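Local coordinates for glycosylation Associate Protein 2 (Streptococcus agalactiae serotype V, PDB 6OYC) that probably acts, in complex with Gap1 and Gap3, in the glycosylation and accessory Sec export of a serine-rich surface adhesin, and carries an alpha/beta-hydrolase-like domain, at residues 81-86 / 104-109; 159-164 / 247-252; 197-202 / 221-226; 290-295 / 320-325; 380-385 / 441-446. One frame throughout, in Å; residues are numbered along the deposited sequence.

Contact 1 (81-86 / 104-109); sequences FEVYEV and SKMAQR
Tyr84 and Met106 meet in a surface contact where the loop entering strand 86-89 packs against the end of helix 96-104 and the start of strand 108-110. Met106 CB sits over one face of the Tyr84 ring, 3.9 Å from its centroid, in a CH-pi contact, and the two side chains run alongside each other. Gln108 CG lies at the edge of the same ring. From there the Gln108 amide reaches back: NE2 donates to Tyr84 O over 3.0 Å, almost straight at 166° and in the carbonyl plane on a lone pair, and it also serves Leu266 O. A Schellman motif, with Met106 at positive phi as its C-prime residue, ends helix 96-104, while a type II beta turn from Glu82 to Glu85 shapes the facing loop; Tyr84 N joins the two by donating to Lys105 O at 2.8 Å. The Lys105 chain, bent at chi2 (-58°), brings NZ to 2.7 Å from Phe81 O, and the same ammonium also reaches Ser78 O. Nearer the backbone, Lys105 CB packs on Val86 CG2 at 3.6 Å. Where the parallel sheet begins, Gln108 N donates to Val86 O at 2.8 Å, and Ala107 CB rests against Val86 CG1.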
# COMPACT_ATOMS: atom_id res chain seq x y z
N PHE B 81 8.18 9.19 -19.73
CA PHE B 81 7.31 8.23 -19.05
C PHE B 81 7.95 7.72 -17.77
O PHE B 81 9.16 7.51 -17.71
CB PHE B 81 6.95 7.05 -19.98
CG PHE B 81 6.09 7.45 -21.14
CD1 PHE B 81 4.71 7.65 -20.97
CD2 PHE B 81 6.65 7.67 -22.40
CE1 PHE B 81 3.91 8.06 -22.03
CE2 PHE B 81 5.86 8.05 -23.47
CZ PHE B 81 4.48 8.26 -23.28
N GLU B 82 7.11 7.50 -16.76
CA GLU B 82 7.52 7.01 -15.46
C GLU B 82 7.43 5.50 -15.42
O GLU B 82 6.81 4.87 -16.28
CB GLU B 82 6.64 7.61 -14.35
CG GLU B 82 6.71 9.11 -14.26
CD GLU B 82 8.08 9.58 -13.80
OE1 GLU B 82 8.48 9.21 -12.66
OE2 GLU B 82 8.76 10.29 -14.57
N VAL B 83 8.00 4.91 -14.37
CA VAL B 83 7.84 3.48 -14.17
C VAL B 83 6.35 3.09 -14.11
O VAL B 83 5.49 3.90 -13.73
CB VAL B 83 8.59 3.04 -12.90
CG1 VAL B 83 10.12 3.11 -13.15
CG2 VAL B 83 8.17 3.90 -11.70
N TYR B 84 6.06 1.85 -14.51
CA TYR B 84 4.71 1.27 -14.53
C TYR B 84 3.77 1.96 -15.51
O TYR B 84 2.61 1.54 -15.61
CB TYR B 84 4.07 1.29 -13.14
CG TYR B 84 4.93 0.57 -12.14
CD1 TYR B 84 5.15 -0.79 -12.25
CD2 TYR B 84 5.53 1.26 -11.09
CE1 TYR B 84 5.94 -1.47 -11.34
CE2 TYR B 84 6.32 0.60 -10.18
CZ TYR B 84 6.54 -0.78 -10.32
OH TYR B 84 7.34 -1.45 -9.42
N GLU B 85 4.23 2.99 -16.23
CA GLU B 85 3.42 3.63 -17.25
C GLU B 85 3.61 3.00 -18.62
O GLU B 85 3.00 3.46 -19.59
CB GLU B 85 3.73 5.13 -17.33
CG GLU B 85 3.23 5.91 -16.12
CD GLU B 85 3.38 7.42 -16.27
OE1 GLU B 85 4.01 7.88 -17.25
OE2 GLU B 85 2.88 8.14 -15.38
N VAL B 86 4.44 1.98 -18.73
CA VAL B 86 4.77 1.38 -20.02
C VAL B 86 4.12 0.01 -20.09
O VAL B 86 4.09 -0.73 -19.10
CB VAL B 86 6.30 1.31 -20.21
CG1 VAL B 86 6.65 0.65 -21.56
CG2 VAL B 86 6.88 2.71 -20.12
N SER B 104 13.88 -0.76 -17.24
CA SER B 104 14.05 0.50 -16.54
C SER B 104 12.72 1.16 -16.22
O SER B 104 12.64 1.97 -15.29
CB SER B 104 14.93 1.46 -17.35
OG SER B 104 14.19 2.04 -18.40
N LYS B 105 11.66 0.82 -16.96
CA LYS B 105 10.36 1.42 -16.73
C LYS B 105 9.39 0.47 -16.04
O LYS B 105 8.19 0.77 -15.98
CB LYS B 105 9.76 1.90 -18.06
CG LYS B 105 10.62 2.91 -18.78
CD LYS B 105 10.87 4.13 -17.91
CE LYS B 105 11.35 5.30 -18.74
NZ LYS B 105 11.66 6.46 -17.87
N MET B 106 9.88 -0.66 -15.52
CA MET B 106 9.05 -1.70 -14.92
C MET B 106 7.80 -1.96 -15.76
O MET B 106 6.69 -1.99 -15.24
CB MET B 106 8.66 -1.36 -13.48
CG MET B 106 9.84 -1.01 -12.58
SD MET B 106 10.98 -2.40 -12.38
CE MET B 106 10.15 -3.34 -11.10
N ALA B 107 7.99 -2.12 -17.07
CA ALA B 107 6.86 -2.22 -17.97
C ALA B 107 5.88 -3.28 -17.49
O ALA B 107 6.27 -4.38 -17.09
CB ALA B 107 7.33 -2.57 -19.38
N GLN B 108 4.59 -2.92 -17.50
CA GLN B 108 3.53 -3.86 -17.18
C GLN B 108 3.21 -4.71 -18.41
O GLN B 108 3.21 -4.21 -19.54
CB GLN B 108 2.26 -3.13 -16.71
CG GLN B 108 2.49 -2.12 -15.57
CD GLN B 108 1.25 -1.91 -14.71
OE1 GLN B 108 0.55 -2.86 -14.39
NE2 GLN B 108 0.98 -0.65 -14.32
N ARG B 109 2.95 -5.98 -18.19
CA ARG B 109 2.66 -6.90 -19.27
C ARG B 109 1.15 -7.09 -19.35
O ARG B 109 0.49 -7.32 -18.34
CB ARG B 109 3.36 -8.24 -19.04
CG ARG B 109 4.87 -8.10 -18.93
CD ARG B 109 5.49 -7.74 -20.27
NE ARG B 109 6.93 -8.01 -20.31
CZ ARG B 109 7.50 -8.97 -21.05
NH1 ARG B 109 6.77 -9.75 -21.83
NH2 ARG B 109 8.82 -9.12 -21.01

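Contact 2 (159-164 / 247-252)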
# COMPACT_ATOMS: atom_id res chain seq x y z
N GLU B 159 -17.96 -11.24 16.00
CA GLU B 159 -18.04 -12.69 16.00
C GLU B 159 -19.50 -13.08 16.19
O GLU B 159 -20.12 -12.70 17.19
CB GLU B 159 -17.16 -13.26 17.11
CG GLU B 159 -16.78 -14.70 16.97
CD GLU B 159 -15.85 -15.14 18.08
OE1 GLU B 159 -15.53 -14.30 18.95
OE2 GLU B 159 -15.45 -16.32 18.07
N LEU B 160 -20.04 -13.83 15.23
CA LEU B 160 -21.40 -14.33 15.27
C LEU B 160 -21.37 -15.84 15.24
O LEU B 160 -20.67 -16.43 14.41
CB LEU B 160 -22.22 -13.80 14.10
CG LEU B 160 -22.18 -12.27 14.05
CD1 LEU B 160 -22.28 -11.74 12.62
CD2 LEU B 160 -23.31 -11.73 14.91
N GLU B 161 -22.13 -16.47 16.14
CA GLU B 161 -22.18 -17.92 16.19
C GLU B 161 -23.61 -18.41 16.39
O GLU B 161 -24.33 -17.90 17.26
CB GLU B 161 -21.29 -18.44 17.32
CG GLU B 161 -21.31 -19.94 17.48
CD GLU B 161 -20.27 -20.43 18.47
OE1 GLU B 161 -19.69 -19.59 19.20
OE2 GLU B 161 -20.02 -21.65 18.52
N GLY B 162 -24.02 -19.39 15.59
CA GLY B 162 -25.32 -20.03 15.76
C GLY B 162 -25.83 -20.63 14.46
O GLY B 162 -25.04 -21.10 13.63
N GLN B 163 -27.15 -20.63 14.32
CA GLN B 163 -27.81 -21.10 13.12
C GLN B 163 -28.30 -19.92 12.30
O GLN B 163 -29.04 -19.07 12.82
CB GLN B 163 -28.98 -22.02 13.47
CG GLN B 163 -28.59 -23.07 14.51
CD GLN B 163 -28.54 -24.48 13.94
OE1 GLN B 163 -28.25 -24.67 12.76
NE2 GLN B 163 -28.81 -25.48 14.78
N PHE B 164 -27.92 -19.89 11.03
CA PHE B 164 -28.19 -18.75 10.16
C PHE B 164 -29.29 -18.99 9.14
O PHE B 164 -29.76 -18.03 8.53
CB PHE B 164 -26.89 -18.32 9.47
CG PHE B 164 -25.84 -17.88 10.44
CD1 PHE B 164 -25.80 -16.57 10.91
CD2 PHE B 164 -24.94 -18.80 10.97
CE1 PHE B 164 -24.86 -16.18 11.85
CE2 PHE B 164 -24.01 -18.41 11.91
CZ PHE B 164 -23.96 -17.10 12.36
N LYS B 247 -26.17 -18.70 5.74
CA LYS B 247 -26.92 -19.93 5.92
C LYS B 247 -26.00 -20.97 6.55
O LYS B 247 -24.77 -20.90 6.42
CB LYS B 247 -27.50 -20.44 4.60
CG LYS B 247 -26.48 -20.78 3.54
CD LYS B 247 -27.18 -21.46 2.38
CE LYS B 247 -26.23 -21.94 1.32
NZ LYS B 247 -26.99 -22.81 0.36
N GLY B 248 -26.61 -21.93 7.23
CA GLY B 248 -25.86 -22.98 7.89
C GLY B 248 -25.62 -22.69 9.36
O GLY B 248 -26.33 -21.92 10.00
N LYS B 249 -24.59 -23.32 9.89
CA LYS B 249 -24.30 -23.27 11.31
C LYS B 249 -22.80 -23.18 11.53
O LYS B 249 -22.02 -23.86 10.86
CB LYS B 249 -24.89 -24.50 12.02
CG LYS B 249 -24.13 -24.96 13.26
CD LYS B 249 -24.71 -24.39 14.56
CE LYS B 249 -23.83 -24.66 15.81
NZ LYS B 249 -22.60 -23.83 15.97
N GLY B 250 -22.41 -22.35 12.47
CA GLY B 250 -21.02 -22.20 12.84
C GLY B 250 -20.74 -20.77 13.28
O GLY B 250 -21.57 -20.14 13.95
N ILE B 251 -19.57 -20.27 12.88
CA ILE B 251 -19.04 -19.01 13.38
C ILE B 251 -18.60 -18.16 12.20
O ILE B 251 -17.90 -18.65 11.31
CB ILE B 251 -17.87 -19.21 14.34
CG1 ILE B 251 -18.30 -20.02 15.55
CG2 ILE B 251 -17.31 -17.85 14.78
CD1 ILE B 251 -17.19 -20.25 16.55
N VAL B 252 -19.01 -16.90 12.19
CA VAL B 252 -18.48 -15.88 11.29
C VAL B 252 -17.74 -14.88 12.16
O VAL B 252 -18.28 -14.44 13.18
CB VAL B 252 -19.60 -15.18 10.50
CG1 VAL B 252 -19.03 -14.37 9.36
CG2 VAL B 252 -20.63 -16.20 10.01
O HOH W 1 -29.31 -22.58 10.16
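Leu160 and Val252 begin an antiparallel ladder in which two strands bend together, each turning a glycine-containing corner. Their pair is satisfied both ways: Leu160 N donates to Val252 O and Val252 N to Leu160 O, each at 2.8 Å. The next hydrogen-bonded pair is glycine on both sides, Gly162 N giving to Gly250 O at 3.0 Å and Gly250 N to Gly162 O at 3.1 Å; both sit at backbone angles little used by other residues (Gly162 phi 155°). Gly248 O takes Phe164 N at 2.8 Å in a nearly straight bond (170°) and is also met by a water. Lys249 N donates to the carbonyl oxygen of Asp197, just ahead of strand 198-208. Between these pairs, side chains meet mostly through their carbons. Glu161, extended with CG anti to the backbone N (chi1 179°), lays its carboxylate carbon CD 3.5 Å from Ile251 CG1, and Lys249 CB rests 3.4 Å from the amide oxygen Gln163 OE1. The opposite face carries Leu160 and Val252. Near them the Phe164 ring turns its edge to the ladder, with Gly250 O in its plane, 3.6 Å from CE2.

Contact 3 (197-202 / 221-226); sequences DIDIRL and FEKEDL
Arg201 leaves its strand with CG anti to the backbone N (chi1 173°) and bends at chi3, while Glu222 holds CG between its own N and carbonyl carbon (chi1 54°); the two side chains then run alongside each other and form a salt bridge. Arg201 grips side-on, NE and NH2 each 3.0 Å from the single oxygen Glu222 OE1. That oxygen lies in the guanidinium plane, but both nitrogens reach it from one face of the carboxylate, the two planes being 41° apart. The other oxygen, OE2, takes Lys223 NZ at 3.2 Å on its anti lone pair, so the carboxylate is shared between two cations, which probably stabilises its charge. Lys223 also lays CE 3.7 Å from Asp199 OD2. Across the sheet the chemistry is apolar: Leu226 divides its two methyls between Ile200 and Leu202, CD1 3.5 Å from Ile200 CG1 and CD2 3.8 Å from Leu202 CB. Backbone bonds tie the strands, with Leu202 N to Phe221 O at 2.7 Å and Phe221 N returning to Leu202 O; the last, Lys223 N to Ile200 O, comes where the second strand ends and the chain curls away. This is the open end of an antiparallel beta hairpin, strands 198-208 and 215-222, at the margin of its sheet.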
# COMPACT_ATOMS: atom_id res chain seq x y z
N ASP B 197 -19.97 -25.19 8.84
CA ASP B 197 -20.67 -25.26 7.55
C ASP B 197 -21.53 -24.01 7.37
O ASP B 197 -22.77 -24.04 7.43
CB ASP B 197 -21.50 -26.53 7.47
CG ASP B 197 -20.76 -27.74 7.99
OD1 ASP B 197 -19.72 -28.11 7.40
OD2 ASP B 197 -21.23 -28.31 9.00
N ILE B 198 -20.86 -22.89 7.14
CA ILE B 198 -21.51 -21.61 6.92
C ILE B 198 -21.17 -21.13 5.53
O ILE B 198 -20.02 -21.22 5.10
CB ILE B 198 -21.07 -20.53 7.93
CG1 ILE B 198 -21.26 -21.03 9.35
CG2 ILE B 198 -21.88 -19.25 7.71
CD1 ILE B 198 -21.40 -19.87 10.30
N ASP B 199 -22.15 -20.59 4.84
CA ASP B 199 -21.91 -19.84 3.63
C ASP B 199 -22.42 -18.43 3.87
O ASP B 199 -23.46 -18.23 4.49
CB ASP B 199 -22.60 -20.50 2.43
CG ASP B 199 -22.01 -21.88 2.08
OD1 ASP B 199 -20.98 -22.27 2.67
OD2 ASP B 199 -22.57 -22.58 1.21
N ILE B 200 -21.66 -17.44 3.42
CA ILE B 200 -22.10 -16.06 3.50
C ILE B 200 -22.13 -15.47 2.10
O ILE B 200 -21.31 -15.82 1.23
CB ILE B 200 -21.22 -15.20 4.44
CG1 ILE B 200 -19.78 -15.16 3.95
CG2 ILE B 200 -21.28 -15.73 5.87
CD1 ILE B 200 -18.92 -14.21 4.73
N ARG B 201 -23.09 -14.57 1.89
CA ARG B 201 -23.26 -13.84 0.64
C ARG B 201 -23.37 -12.34 0.91
O ARG B 201 -24.16 -11.91 1.76
CB ARG B 201 -24.51 -14.32 -0.12
CG ARG B 201 -24.80 -13.44 -1.34
CD ARG B 201 -26.10 -13.80 -2.04
NE ARG B 201 -26.01 -15.12 -2.65
CZ ARG B 201 -27.03 -15.95 -2.83
NH1 ARG B 201 -28.26 -15.62 -2.45
NH2 ARG B 201 -26.81 -17.13 -3.39
N LEU B 202 -22.61 -11.57 0.17
CA LEU B 202 -22.65 -10.12 0.23
C LEU B 202 -23.48 -9.60 -0.94
O LEU B 202 -23.20 -9.93 -2.09
CB LEU B 202 -21.23 -9.56 0.17
CG LEU B 202 -20.88 -8.29 0.92
CD1 LEU B 202 -21.20 -8.46 2.40
CD2 LEU B 202 -19.41 -8.01 0.70
N PHE B 221 -21.77 -11.60 -4.00
CA PHE B 221 -20.54 -12.37 -3.88
C PHE B 221 -20.66 -13.28 -2.68
O PHE B 221 -21.10 -12.84 -1.60
CB PHE B 221 -19.31 -11.44 -3.76
CG PHE B 221 -19.14 -10.53 -4.95
CD1 PHE B 221 -18.52 -10.99 -6.11
CD2 PHE B 221 -19.64 -9.24 -4.93
CE1 PHE B 221 -18.41 -10.17 -7.22
CE2 PHE B 221 -19.53 -8.41 -6.02
CZ PHE B 221 -18.90 -8.87 -7.18
N GLU B 222 -20.29 -14.54 -2.85
CA GLU B 222 -20.40 -15.50 -1.77
C GLU B 222 -19.12 -16.31 -1.68
O GLU B 222 -18.26 -16.23 -2.56
CB GLU B 222 -21.60 -16.41 -1.96
CG GLU B 222 -21.62 -17.09 -3.29
CD GLU B 222 -23.00 -17.59 -3.67
OE1 GLU B 222 -23.86 -16.77 -4.04
OE2 GLU B 222 -23.22 -18.82 -3.59
N LYS B 223 -19.03 -17.09 -0.60
CA LYS B 223 -17.92 -17.98 -0.24
C LYS B 223 -16.55 -17.53 -0.74
O LYS B 223 -15.96 -16.61 -0.16
CB LYS B 223 -18.18 -19.41 -0.72
CG LYS B 223 -19.60 -19.67 -1.16
CD LYS B 223 -19.89 -21.15 -1.34
CE LYS B 223 -21.23 -21.32 -2.00
NZ LYS B 223 -21.10 -21.24 -3.49
N GLU B 224 -16.03 -18.18 -1.78
CA GLU B 224 -14.63 -17.97 -2.16
C GLU B 224 -14.40 -16.57 -2.71
O GLU B 224 -13.32 -16.01 -2.52
CB GLU B 224 -14.19 -19.04 -3.17
CG GLU B 224 -12.80 -18.81 -3.80
CD GLU B 224 -11.63 -18.67 -2.79
OE1 GLU B 224 -10.58 -18.11 -3.18
OE2 GLU B 224 -11.76 -19.13 -1.62
N ASP B 225 -15.41 -16.00 -3.37
CA ASP B 225 -15.29 -14.63 -3.87
C ASP B 225 -15.03 -13.64 -2.74
O ASP B 225 -14.28 -12.68 -2.92
CB ASP B 225 -16.55 -14.24 -4.64
CG ASP B 225 -16.60 -14.87 -6.00
OD1 ASP B 225 -15.53 -15.30 -6.47
OD2 ASP B 225 -17.69 -14.95 -6.61
N LEU B 226 -15.63 -13.86 -1.56
CA LEU B 226 -15.43 -12.92 -0.46
C LEU B 226 -14.04 -13.00 0.14
O LEU B 226 -13.68 -12.12 0.92
CB LEU B 226 -16.47 -13.15 0.63
CG LEU B 226 -17.88 -12.84 0.15
CD1 LEU B 226 -18.91 -13.00 1.28
CD2 LEU B 226 -17.93 -11.44 -0.44

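Contact 4 (290-295 / 320-325); sequences PVDFKP and KTPFML
A type II' beta turn, Pro290 to Phe293, in the loop between strands 283-289 and 297-301 receives the ring of Pro322 just ahead of strand 323-327. Pro322 CG lies 3.1 Å from Pro290 O, and its CD is 3.0 Å from Lys294 O, so both sit among backbone carbonyl oxygens. Pro290 O is already the acceptor of the turn, taking Phe293 N at 2.9 Å. Val291, at the positive-phi corner, points its side chain at the other segment: CG2 comes to 3.2 Å from Thr321 O and also touches Phe323 CD1 at 4.1 Å. Both strands flanking this turn belong to the mixed sheet of the alpha/beta-hydrolase-like domain, with 323-327 between them, so the contact lies at one end of three neighbouring strands. Asp292 is held with CG between its N and carbonyl carbon (chi1 56°), and OD1 accepts Lys294 N at 3.0 Å in an Asx turn, met on the anti side, 27° out of the carboxylate plane. Its OD2 stands 3.2 Å from Lys320 O, acceptor beside acceptor. Arg516, just after helix 495-514, forms a salt bridge with Asp292 OD1 and hydrogen-bonds to the Lys294 and Pro295 carbonyls and, weakly, to Lys320 O.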
# COMPACT_ATOMS: atom_id res chain seq x y z
N PRO B 290 12.69 1.28 -9.01
CA PRO B 290 14.15 1.04 -9.05
C PRO B 290 14.97 2.26 -9.43
O PRO B 290 16.18 2.25 -9.22
CB PRO B 290 14.30 -0.07 -10.11
CG PRO B 290 13.20 0.25 -11.08
CD PRO B 290 12.03 0.79 -10.24
N VAL B 291 14.35 3.29 -10.01
CA VAL B 291 15.02 4.55 -10.35
C VAL B 291 16.27 4.30 -11.20
O VAL B 291 16.15 3.81 -12.33
CB VAL B 291 15.31 5.37 -9.08
CG1 VAL B 291 15.69 6.84 -9.41
CG2 VAL B 291 14.07 5.34 -8.18
N ASP B 292 17.46 4.66 -10.71
CA ASP B 292 18.67 4.52 -11.52
C ASP B 292 19.39 3.19 -11.30
O ASP B 292 20.48 2.99 -11.84
CB ASP B 292 19.66 5.68 -11.26
CG ASP B 292 20.05 5.83 -9.79
OD1 ASP B 292 20.07 4.82 -9.04
OD2 ASP B 292 20.34 6.97 -9.38
N PHE B 293 18.80 2.28 -10.52
CA PHE B 293 19.31 0.93 -10.33
C PHE B 293 20.68 0.91 -9.66
O PHE B 293 21.41 -0.08 -9.75
CB PHE B 293 19.37 0.16 -11.65
CG PHE B 293 18.02 -0.17 -12.26
CD1 PHE B 293 17.29 0.81 -12.93
CD2 PHE B 293 17.52 -1.46 -12.21
CE1 PHE B 293 16.07 0.50 -13.53
CE2 PHE B 293 16.30 -1.78 -12.81
CZ PHE B 293 15.57 -0.79 -13.48
N LYS B 294 21.01 1.99 -9.00
CA LYS B 294 22.25 2.08 -8.29
C LYS B 294 21.96 2.15 -6.81
O LYS B 294 20.98 2.66 -6.40
CB LYS B 294 23.01 3.29 -8.78
CG LYS B 294 23.21 3.25 -10.26
CD LYS B 294 24.25 4.22 -10.72
CE LYS B 294 23.95 4.75 -12.09
NZ LYS B 294 23.66 6.20 -12.00
N PRO B 295 22.86 1.64 -6.00
CA PRO B 295 22.71 1.60 -4.55
C PRO B 295 22.64 2.93 -3.89
O PRO B 295 23.16 3.87 -4.38
CB PRO B 295 23.98 0.92 -4.11
CG PRO B 295 24.38 0.10 -5.25
CD PRO B 295 24.05 0.92 -6.44
N LYS B 320 16.31 10.40 -5.26
CA LYS B 320 16.87 9.92 -6.53
C LYS B 320 17.57 8.57 -6.36
O LYS B 320 18.47 8.21 -7.12
CB LYS B 320 17.80 10.98 -7.14
CG LYS B 320 17.13 12.35 -7.32
CD LYS B 320 16.11 12.34 -8.48
CE LYS B 320 16.03 13.69 -9.20
NZ LYS B 320 16.15 13.58 -10.70
N THR B 321 17.15 7.81 -5.37
CA THR B 321 17.64 6.48 -5.10
C THR B 321 16.53 5.46 -5.32
O THR B 321 15.34 5.81 -5.30
CB THR B 321 18.15 6.42 -3.64
OG1 THR B 321 18.86 5.20 -3.41
CG2 THR B 321 16.98 6.52 -2.67
N PRO B 322 16.86 4.19 -5.60
CA PRO B 322 15.80 3.17 -5.66
C PRO B 322 15.12 3.06 -4.32
O PRO B 322 15.77 3.13 -3.27
CB PRO B 322 16.55 1.88 -6.02
CG PRO B 322 17.87 2.35 -6.59
CD PRO B 322 18.19 3.66 -5.94
N PHE B 323 13.79 2.89 -4.33
CA PHE B 323 13.06 2.95 -3.08
C PHE B 323 11.83 2.05 -3.07
O PHE B 323 11.24 1.72 -4.10
CB PHE B 323 12.67 4.39 -2.72
CG PHE B 323 11.59 5.00 -3.59
CD1 PHE B 323 11.92 5.65 -4.76
CD2 PHE B 323 10.25 4.98 -3.18
CE1 PHE B 323 10.94 6.24 -5.55
CE2 PHE B 323 9.25 5.58 -3.95
CZ PHE B 323 9.60 6.21 -5.14
N MET B 324 11.46 1.66 -1.86
CA MET B 324 10.32 0.81 -1.60
C MET B 324 9.49 1.46 -0.50
O MET B 324 10.05 2.02 0.45
CB MET B 324 10.77 -0.59 -1.19
CG MET B 324 9.70 -1.65 -1.23
SD MET B 324 10.46 -3.25 -0.85
CE MET B 324 9.01 -4.27 -0.55
N LEU B 325 8.17 1.44 -0.67
CA LEU B 325 7.24 1.87 0.37
C LEU B 325 6.44 0.67 0.87
O LEU B 325 6.10 -0.23 0.09
CB LEU B 325 6.29 2.95 -0.14
CG LEU B 325 6.91 4.03 -1.01
CD1 LEU B 325 5.81 4.96 -1.51
CD2 LEU B 325 7.99 4.80 -0.24

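Contact 5 (380-385 / 441-446); sequences HGAKLN and KSIEEG
Polar contact between the two segments rests on one side-chain bond, Lys383 NZ to Ser442 OG at 2.6 Å. The lysine gets there through bends at chi2 (81°) and chi3, which fold the chain toward the second helix. Ser442 OG, anti to its own backbone N (chi1 -180°), is placed on the side of its helix that faces the lysine, and it is also bonded to Tyr379 O one turn back in helix 372-381. The serine hydroxyl thus joins both helices, and Tyr379 adds a cation-pi contact to Lys383. Both segments are C-terminal ends of helices, 372-381 and 429-444. The first of these begins within a GxSxG sequence, consistent with a nucleophile elbow of the alpha/beta-hydrolase fold, so the contact lies at the far end of the helix that follows it.

Van der Waals packing centres on Ala382, whose CB points toward helix 429-444. It lies 3.2 Å from Ser442 O and 3.4 Å from Ser442 OG, and its apolar partner is Ile443, whose CD1 approaches it at 4.2 Å.

Backbone closeness completes the contact. Ala382 O is 3.3 Å from Gly446 CA, with the CA atoms of these two residues close together. On the first segment Gly381 O accepts twice, from Leu384 N at 2.7 Å and from Asn385 N, as the chain leaves the helix.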
# COMPACT_ATOMS: atom_id res chain seq x y z
N HIS B 380 11.78 -5.98 11.40
CA HIS B 380 12.11 -6.79 10.23
C HIS B 380 13.58 -6.62 9.84
O HIS B 380 14.16 -7.53 9.23
CB HIS B 380 11.17 -6.43 9.07
CG HIS B 380 9.73 -6.80 9.32
ND1 HIS B 380 9.28 -8.10 9.31
CD2 HIS B 380 8.66 -6.03 9.63
CE1 HIS B 380 7.99 -8.12 9.59
NE2 HIS B 380 7.58 -6.88 9.79
N GLY B 381 14.19 -5.48 10.20
CA GLY B 381 15.63 -5.31 10.00
C GLY B 381 16.44 -6.44 10.59
O GLY B 381 17.41 -6.90 9.99
N ALA B 382 16.03 -6.92 11.77
CA ALA B 382 16.65 -8.09 12.39
C ALA B 382 16.79 -9.27 11.45
O ALA B 382 17.72 -10.07 11.59
CB ALA B 382 15.83 -8.49 13.63
N LYS B 383 15.89 -9.42 10.48
CA LYS B 383 15.98 -10.52 9.53
C LYS B 383 16.70 -10.13 8.26
O LYS B 383 16.92 -10.99 7.39
CB LYS B 383 14.59 -11.04 9.18
CG LYS B 383 14.05 -12.04 10.18
CD LYS B 383 13.48 -11.31 11.38
CE LYS B 383 12.26 -12.00 11.95
NZ LYS B 383 11.56 -11.06 12.89
N LEU B 384 17.07 -8.86 8.11
CA LEU B 384 17.60 -8.38 6.85
C LEU B 384 19.04 -7.89 6.92
O LEU B 384 19.66 -7.73 5.86
CB LEU B 384 16.70 -7.25 6.30
CG LEU B 384 15.32 -7.72 5.83
CD1 LEU B 384 14.35 -6.56 5.76
CD2 LEU B 384 15.45 -8.38 4.49
N ASN B 385 19.58 -7.66 8.12
CA ASN B 385 20.94 -7.17 8.34
C ASN B 385 21.24 -5.99 7.40
O ASN B 385 22.17 -6.08 6.59
CB ASN B 385 21.96 -8.29 8.17
CG ASN B 385 23.29 -7.98 8.84
OD1 ASN B 385 23.61 -6.83 9.14
ND2 ASN B 385 24.08 -9.01 9.08
N LYS B 441 12.68 -10.44 20.93
CA LYS B 441 13.09 -11.77 20.50
C LYS B 441 13.55 -11.74 19.05
O LYS B 441 14.49 -12.44 18.67
CB LYS B 441 11.96 -12.78 20.70
CG LYS B 441 11.97 -13.94 19.71
CD LYS B 441 10.64 -14.70 19.69
CE LYS B 441 10.65 -15.80 18.65
NZ LYS B 441 11.10 -17.11 19.21
N SER B 442 12.90 -10.93 18.22
CA SER B 442 13.39 -10.74 16.86
C SER B 442 14.76 -10.07 16.87
O SER B 442 15.65 -10.45 16.10
CB SER B 442 12.38 -9.89 16.07
OG SER B 442 12.80 -9.68 14.74
N ILE B 443 14.93 -9.08 17.73
CA ILE B 443 16.21 -8.38 17.85
C ILE B 443 17.30 -9.35 18.30
O ILE B 443 18.28 -9.56 17.59
CB ILE B 443 16.07 -7.19 18.83
CG1 ILE B 443 15.07 -6.18 18.28
CG2 ILE B 443 17.43 -6.57 19.08
CD1 ILE B 443 15.24 -5.87 16.82
N GLU B 444 17.13 -9.93 19.50
CA GLU B 444 18.02 -10.98 19.99
C GLU B 444 18.39 -11.97 18.89
O GLU B 444 19.56 -12.13 18.55
CB GLU B 444 17.36 -11.74 21.14
CG GLU B 444 17.19 -10.98 22.41
CD GLU B 444 16.49 -11.78 23.49
OE1 GLU B 444 15.47 -11.30 24.04
OE2 GLU B 444 16.96 -12.90 23.79
N GLU B 445 17.39 -12.65 18.33
CA GLU B 445 17.67 -13.70 17.36
C GLU B 445 18.13 -13.16 16.01
O GLU B 445 18.42 -13.96 15.11
CB GLU B 445 16.43 -14.57 17.17
CG GLU B 445 15.95 -15.22 18.44
CD GLU B 445 14.87 -16.24 18.16
OE1 GLU B 445 13.74 -15.84 17.84
OE2 GLU B 445 15.17 -17.45 18.25
N GLY B 446 18.22 -11.85 15.85
CA GLY B 446 18.50 -11.24 14.57
C GLY B 446 19.98 -11.05 14.31
O GLY B 446 20.85 -11.66 14.95

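How the contacts relate
Contacts 2 and 3 share a beta-rich region: strand 198-208 pairs with the chain around 247-249, Lys247 N lying 3.0 Å from Asp199 O. Both rely on strand ladders, but contact 3 adds a charge network on the face bearing Arg201 and Glu222. Contacts 1 and 4 touch through Met106 CG and Pro290 CD, 3.7 Å apart, and through Ser104 and Phe293, joining the small parallel sheet to the hydrolase-like domain. Contact 1 lies at the surface and bonds through backbone and side-chain donors to carbonyls, whereas contact 4, partly buried like contacts 2 and 3, packs a proline against carbonyls. Contact 5, in the same domain, joins helix ends whose touching residues are mostly buried, its nearest atoms about 8 Å from contact 4.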